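Local structure of neurotrypsin (Mus musculus, 6H8M) at residues A[18-32]-A[57-71]. The protein is a secreted, multidomain serine protease involved in neuronal plasticity, whose third scavenger receptor cysteine-rich domain forms this chain. Numbering follows the deposited sequence.
Sequences RVEVFVNGQWGTICD and TMAYFGEGKGPIHMD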
loop_
_atom_site.group_PDB
_atom_site.type_symbol
_atom_site.label_atom_id
_atom_site.label_comp_id
_atom_site.label_asym_id
_atom_site.label_seq_id
_atom_site.Cartn_x
_atom_site.Cartn_y
_atom_site.Cartn_z
ATOM N N ARG A 18 3.482 1.607 6.862
ATOM C CA ARG A 18 2.200 0.975 6.456
ATOM C C ARG A 18 1.452 1.971 5.560
ATOM O O ARG A 18 1.363 3.155 5.942
ATOM C CB ARG A 18 1.370 0.628 7.695
ATOM C CG ARG A 18 0.025 -0.015 7.385
ATOM C CD ARG A 18 -0.780 -0.302 8.638
ATOM N NE ARG A 18 -1.074 0.905 9.397
ATOM C CZ ARG A 18 -0.297 1.403 10.351
ATOM N NH1 ARG A 18 0.833 0.794 10.670
ATOM N NH2 ARG A 18 -0.650 2.506 10.985
ATOM N N VAL A 19 0.916 1.495 4.434
ATOM C CA VAL A 19 0.174 2.346 3.466
ATOM C C VAL A 19 -1.213 2.637 3.989
ATOM O O VAL A 19 -1.919 1.708 4.382
ATOM C CB VAL A 19 0.067 1.660 2.093
ATOM C CG1 VAL A 19 -0.630 2.673 1.168
ATOM C CG2 VAL A 19 1.453 1.301 1.567
ATOM N N GLU A 20 -1.569 3.936 4.110
ATOM C CA GLU A 20 -2.923 4.310 4.427
ATOM C C GLU A 20 -3.465 5.156 3.274
ATOM O O GLU A 20 -2.747 5.986 2.673
ATOM C CB GLU A 20 -3.016 4.989 5.799
ATOM C CG GLU A 20 -2.603 3.987 6.899
ATOM C CD GLU A 20 -2.876 4.293 8.337
ATOM O OE1 GLU A 20 -2.831 3.331 9.151
ATOM O OE2 GLU A 20 -3.122 5.469 8.591
ATOM N N VAL A 21 -4.758 4.967 2.995
ATOM C CA VAL A 21 -5.386 5.663 1.911
ATOM C C VAL A 21 -6.700 6.256 2.406
ATOM O O VAL A 21 -7.341 5.698 3.306
ATOM C CB VAL A 21 -5.639 4.734 0.725
ATOM C CG1 VAL A 21 -4.374 4.017 0.329
ATOM C CG2 VAL A 21 -6.689 3.690 1.079
ATOM N N PHE A 22 -7.073 7.422 1.864
ATOM C CA PHE A 22 -8.224 8.150 2.355
ATOM C C PHE A 22 -9.362 7.997 1.337
ATOM O O PHE A 22 -9.241 8.429 0.204
ATOM C CB PHE A 22 -7.920 9.638 2.537
ATOM C CG PHE A 22 -9.026 10.403 3.222
ATOM C CD1 PHE A 22 -9.104 10.386 4.604
ATOM C CD2 PHE A 22 -10.031 11.067 2.508
ATOM C CE1 PHE A 22 -10.109 11.068 5.262
ATOM C CE2 PHE A 22 -11.049 11.745 3.175
ATOM C CZ PHE A 22 -11.085 11.745 4.544
ATOM N N VAL A 23 -10.407 7.309 1.771
ATOM C CA VAL A 23 -11.533 6.852 0.912
ATOM C C VAL A 23 -12.797 6.963 1.758
ATOM O O VAL A 23 -12.776 6.565 2.904
ATOM C CB VAL A 23 -11.324 5.387 0.504
ATOM C CG1 VAL A 23 -12.441 4.869 -0.384
ATOM C CG2 VAL A 23 -10.027 5.180 -0.253
ATOM N N ASN A 24 -13.908 7.443 1.192
ATOM C CA ASN A 24 -15.169 7.440 1.898
ATOM C C ASN A 24 -15.056 8.106 3.270
ATOM O O ASN A 24 -15.585 7.609 4.244
ATOM C CB ASN A 24 -15.679 5.997 1.992
ATOM C CG ASN A 24 -16.173 5.511 0.644
ATOM O OD1 ASN A 24 -16.586 6.312 -0.164
ATOM N ND2 ASN A 24 -16.063 4.227 0.394
ATOM N N GLY A 25 -14.320 9.206 3.338
ATOM C CA GLY A 25 -14.270 10.067 4.513
ATOM C C GLY A 25 -13.360 9.539 5.598
ATOM O O GLY A 25 -13.341 10.106 6.674
ATOM N N GLN A 26 -12.631 8.438 5.385
ATOM C CA GLN A 26 -11.775 7.876 6.443
ATOM C C GLN A 26 -10.433 7.377 5.916
ATOM O O GLN A 26 -10.325 6.836 4.831
ATOM C CB GLN A 26 -12.355 6.630 7.120
ATOM C CG GLN A 26 -13.579 6.938 7.949
ATOM C CD GLN A 26 -14.075 5.671 8.601
ATOM O OE1 GLN A 26 -14.954 4.993 8.087
ATOM N NE2 GLN A 26 -13.448 5.306 9.704
ATOM N N TRP A 27 -9.413 7.495 6.788
ATOM C CA TRP A 27 -8.160 6.816 6.540
ATOM C C TRP A 27 -8.310 5.315 6.810
ATOM O O TRP A 27 -8.901 4.925 7.789
ATOM C CB TRP A 27 -7.013 7.379 7.401
ATOM C CG TRP A 27 -6.584 8.741 6.975
ATOM C CD1 TRP A 27 -6.952 9.954 7.509
ATOM C CD2 TRP A 27 -5.751 9.037 5.845
ATOM N NE1 TRP A 27 -6.330 10.957 6.805
ATOM C CE2 TRP A 27 -5.624 10.427 5.771
ATOM C CE3 TRP A 27 -5.130 8.264 4.871
ATOM C CZ2 TRP A 27 -4.837 11.049 4.808
ATOM C CZ3 TRP A 27 -4.323 8.864 3.942
ATOM C CH2 TRP A 27 -4.227 10.250 3.879
ATOM N N GLY A 28 -7.775 4.475 5.923
ATOM C CA GLY A 28 -7.815 3.024 6.127
ATOM C C GLY A 28 -6.685 2.341 5.407
ATOM O O GLY A 28 -5.857 3.004 4.751
ATOM N N THR A 29 -6.616 1.037 5.516
ATOM C CA THR A 29 -5.420 0.304 5.074
ATOM C C THR A 29 -5.721 -0.467 3.799
ATOM O O THR A 29 -6.807 -0.420 3.279
ATOM C CB THR A 29 -4.934 -0.611 6.209
ATOM O OG1 THR A 29 -6.005 -1.464 6.633
ATOM C CG2 THR A 29 -4.615 0.227 7.425
ATOM N N ILE A 30 -4.686 -1.179 3.344
ATOM C CA ILE A 30 -4.733 -2.021 2.175
ATOM C C ILE A 30 -4.270 -3.423 2.559
ATOM O O ILE A 30 -3.211 -3.609 3.192
ATOM C CB ILE A 30 -3.814 -1.451 1.090
ATOM C CG1 ILE A 30 -4.171 -0.012 0.760
ATOM C CG2 ILE A 30 -3.783 -2.342 -0.129
ATOM C CD1 ILE A 30 -3.327 0.535 -0.395
ATOM N N CYS A 31 -5.045 -4.436 2.188
ATOM C CA CYS A 31 -4.709 -5.851 2.431
ATOM C C CYS A 31 -3.489 -6.275 1.577
ATOM O O CYS A 31 -3.381 -5.897 0.431
ATOM C CB CYS A 31 -5.895 -6.748 2.102
ATOM S SG CYS A 31 -5.607 -8.469 2.561
ATOM N N ASP A 32 -2.627 -7.134 2.129
ATOM C CA ASP A 32 -1.385 -7.520 1.455
ATOM C C ASP A 32 -1.591 -8.674 0.480
ATOM O O ASP A 32 -0.614 -9.148 -0.072
ATOM C CB ASP A 32 -0.276 -7.838 2.466
ATOM C CG ASP A 32 -0.529 -9.127 3.255
ATOM O OD1 ASP A 32 -1.586 -9.765 3.035
ATOM O OD2 ASP A 32 0.278 -9.452 4.137
ATOM N N THR A 57 4.952 -6.846 3.952
ATOM C CA THR A 57 3.589 -7.452 4.072
ATOM C C THR A 57 3.353 -7.788 5.537
ATOM O O THR A 57 4.244 -7.703 6.393
ATOM C CB THR A 57 3.466 -8.628 3.103
ATOM O OG1 THR A 57 4.581 -9.472 3.371
ATOM C CG2 THR A 57 3.436 -8.148 1.675
ATOM N N MET A 58 2.171 -8.317 5.814
ATOM C CA MET A 58 1.792 -8.861 7.101
ATOM C C MET A 58 2.078 -7.855 8.233
ATOM O O MET A 58 2.613 -8.241 9.290
ATOM C CB MET A 58 2.518 -10.180 7.377
ATOM C CG MET A 58 2.112 -11.270 6.473
ATOM S SD MET A 58 0.253 -11.652 6.676
ATOM C CE MET A 58 0.236 -12.687 8.127
ATOM N N ALA A 59 1.558 -6.616 8.075
ATOM C CA ALA A 59 1.612 -5.596 9.106
ATOM C C ALA A 59 3.032 -5.471 9.661
ATOM O O ALA A 59 3.288 -5.370 10.893
ATOM C CB ALA A 59 0.641 -5.907 10.242
ATOM N N TYR A 60 3.988 -5.305 8.747
ATOM C CA TYR A 60 5.416 -5.277 9.081
ATOM C C TYR A 60 5.742 -4.134 10.008
ATOM O O TYR A 60 6.504 -4.390 10.921
ATOM C CB TYR A 60 6.225 -5.111 7.768
ATOM C CG TYR A 60 7.708 -5.080 7.973
ATOM C CD1 TYR A 60 8.419 -6.271 7.979
ATOM C CD2 TYR A 60 8.386 -3.896 8.066
ATOM C CE1 TYR A 60 9.796 -6.239 8.183
ATOM C CE2 TYR A 60 9.777 -3.856 8.238
ATOM C CZ TYR A 60 10.461 -5.044 8.351
ATOM O OH TYR A 60 11.798 -5.074 8.493
ATOM N N PHE A 61 5.171 -2.959 9.741
ATOM C CA PHE A 61 5.333 -1.808 10.547
ATOM C C PHE A 61 4.296 -1.697 11.673
ATOM O O PHE A 61 4.298 -0.659 12.359
ATOM C CB PHE A 61 5.258 -0.558 9.662
ATOM C CG PHE A 61 6.344 -0.493 8.602
ATOM C CD1 PHE A 61 7.667 -0.226 8.900
ATOM C CD2 PHE A 61 6.046 -0.805 7.282
ATOM C CE1 PHE A 61 8.633 -0.187 7.897
ATOM C CE2 PHE A 61 7.028 -0.771 6.318
ATOM C CZ PHE A 61 8.318 -0.509 6.608
ATOM N N GLY A 62 3.432 -2.683 11.845
ATOM C CA GLY A 62 2.357 -2.506 12.782
ATOM C C GLY A 62 1.042 -2.547 12.065
ATOM O O GLY A 62 0.930 -2.287 10.840
ATOM N N GLU A 63 0.018 -2.882 12.839
ATOM C CA GLU A 63 -1.330 -2.988 12.306
ATOM C C GLU A 63 -1.934 -1.620 12.256
ATOM O O GLU A 63 -1.817 -0.834 13.210
ATOM C CB GLU A 63 -2.199 -3.935 13.148
ATOM C CG GLU A 63 -1.672 -5.383 13.137
ATOM C CD GLU A 63 -2.586 -6.409 13.783
ATOM O OE1 GLU A 63 -3.736 -6.038 14.024
ATOM O OE2 GLU A 63 -2.200 -7.604 13.899
ATOM N N GLY A 64 -2.774 -1.398 11.258
ATOM C CA GLY A 64 -3.584 -0.151 11.234
ATOM C C GLY A 64 -4.911 -0.391 11.957
ATOM O O GLY A 64 -5.064 -1.431 12.594
ATOM N N LYS A 65 -5.741 0.626 11.992
ATOM C CA LYS A 65 -7.080 0.452 12.599
ATOM C C LYS A 65 -8.111 1.030 11.631
ATOM O O LYS A 65 -7.733 1.675 10.640
ATOM C CB LYS A 65 -7.114 1.053 13.997
ATOM C CG LYS A 65 -6.696 2.497 14.123
ATOM C CD LYS A 65 -6.159 2.805 15.522
ATOM C CE LYS A 65 -5.411 4.125 15.595
ATOM N NZ LYS A 65 -6.066 5.193 14.793
ATOM N N GLY A 66 -9.391 0.785 11.904
ATOM C CA GLY A 66 -10.404 1.354 10.988
ATOM C C GLY A 66 -10.552 0.505 9.724
ATOM O O GLY A 66 -10.323 -0.694 9.790
ATOM N N PRO A 67 -11.066 1.065 8.610
ATOM C CA PRO A 67 -11.443 0.265 7.466
ATOM C C PRO A 67 -10.226 -0.308 6.761
ATOM O O PRO A 67 -9.147 0.310 6.786
ATOM C CB PRO A 67 -12.219 1.184 6.524
ATOM C CG PRO A 67 -12.308 2.504 7.235
ATOM C CD PRO A 67 -11.424 2.478 8.456
ATOM N N ILE A 68 -10.435 -1.453 6.152
ATOM C CA ILE A 68 -9.515 -1.965 5.141
ATOM C C ILE A 68 -10.131 -1.646 3.792
ATOM O O ILE A 68 -11.159 -2.178 3.442
ATOM C CB ILE A 68 -9.247 -3.451 5.338
ATOM C CG1 ILE A 68 -8.745 -3.710 6.761
ATOM C CG2 ILE A 68 -8.277 -3.973 4.268
ATOM C CD1 ILE A 68 -8.583 -5.192 7.049
ATOM N N HIS A 69 -9.607 -0.629 3.133
ATOM C CA HIS A 69 -10.290 -0.024 1.988
ATOM C C HIS A 69 -10.139 -0.869 0.736
ATOM O O HIS A 69 -11.070 -0.813 -0.132
ATOM C CB HIS A 69 -9.777 1.375 1.707
ATOM C CG HIS A 69 -10.279 2.397 2.635
ATOM N ND1 HIS A 69 -11.603 2.468 2.963
ATOM C CD2 HIS A 69 -9.666 3.456 3.220
ATOM C CE1 HIS A 69 -11.809 3.507 3.739
ATOM N NE2 HIS A 69 -10.603 4.153 3.924
ATOM N N MET A 70 -8.999 -1.548 0.561
ATOM C CA MET A 70 -8.779 -2.277 -0.683
ATOM C C MET A 70 -8.170 -3.632 -0.311
ATOM O O MET A 70 -7.359 -3.713 0.638
ATOM C CB MET A 70 -7.857 -1.517 -1.656
ATOM C CG MET A 70 -8.188 -0.050 -1.785
ATOM S SD MET A 70 -6.936 0.945 -2.692
ATOM C CE MET A 70 -7.892 2.417 -3.031
ATOM N N ASP A 71 -8.584 -4.649 -1.057
ATOM C CA ASP A 71 -8.450 -6.095 -0.746
ATOM C C ASP A 71 -7.532 -6.771 -1.754
ATOM O O ASP A 71 -6.691 -7.613 -1.339
ATOM C CB ASP A 71 -9.780 -6.855 -0.843
ATOM C CG ASP A 71 -10.730 -6.660 0.325
ATOM O OD1 ASP A 71 -10.297 -6.915 1.486
ATOM O OD2 ASP A 71 -11.892 -6.235 0.063
HETATM O O HOH W 1 -7.465 4.176 9.909
#
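The imidazole of H69 lies flat against V23, whose CB sits 3.6 Å from the ring centroid and only 4° off its normal, a CH-pi contact over the face. H69 NE2, with its partner in the ring plane, donates to Q26 O at 2.8 Å, approaching from above the carbonyl plane. V23 N reaches the same oxygen from the opposite face, so two N-H groups hold the carbonyl that closes the type I' turn from V23 to Q26, an example of a side chain completing the pairing of a hairpin. T29 and I68 form a parallel bridge through T29 N to P67 O (2.9 Å) and H69 N to T29 O (2.8 Å); C31 N to M70 O (2.9 Å) is a further backbone bond. At G28 a CB would clash with P67 O and the H69 ring.

Farther along, the R18 chain bends at chi3 (60°), laying its guanidinium face over E63 C and G64 CA. R18 NE and R18 NH2 both grip E20 OE1 side-on, each at 3.0 Å, in a salt bridge, while NH1 makes a weak bond to G62 O and a salt bridge to D10. A leucine in place of R18 would probably leave E20 with R7 but without this second cationic mate. D32 OD2 accepts a hydrogen bond from M58 N at 2.8 Å. The hairpin, joined in parallel by strand 68-74, belongs to the five-stranded mixed sheet of the SRCR fold, and C31–C95 is one disulfide of this cysteine-rich domain.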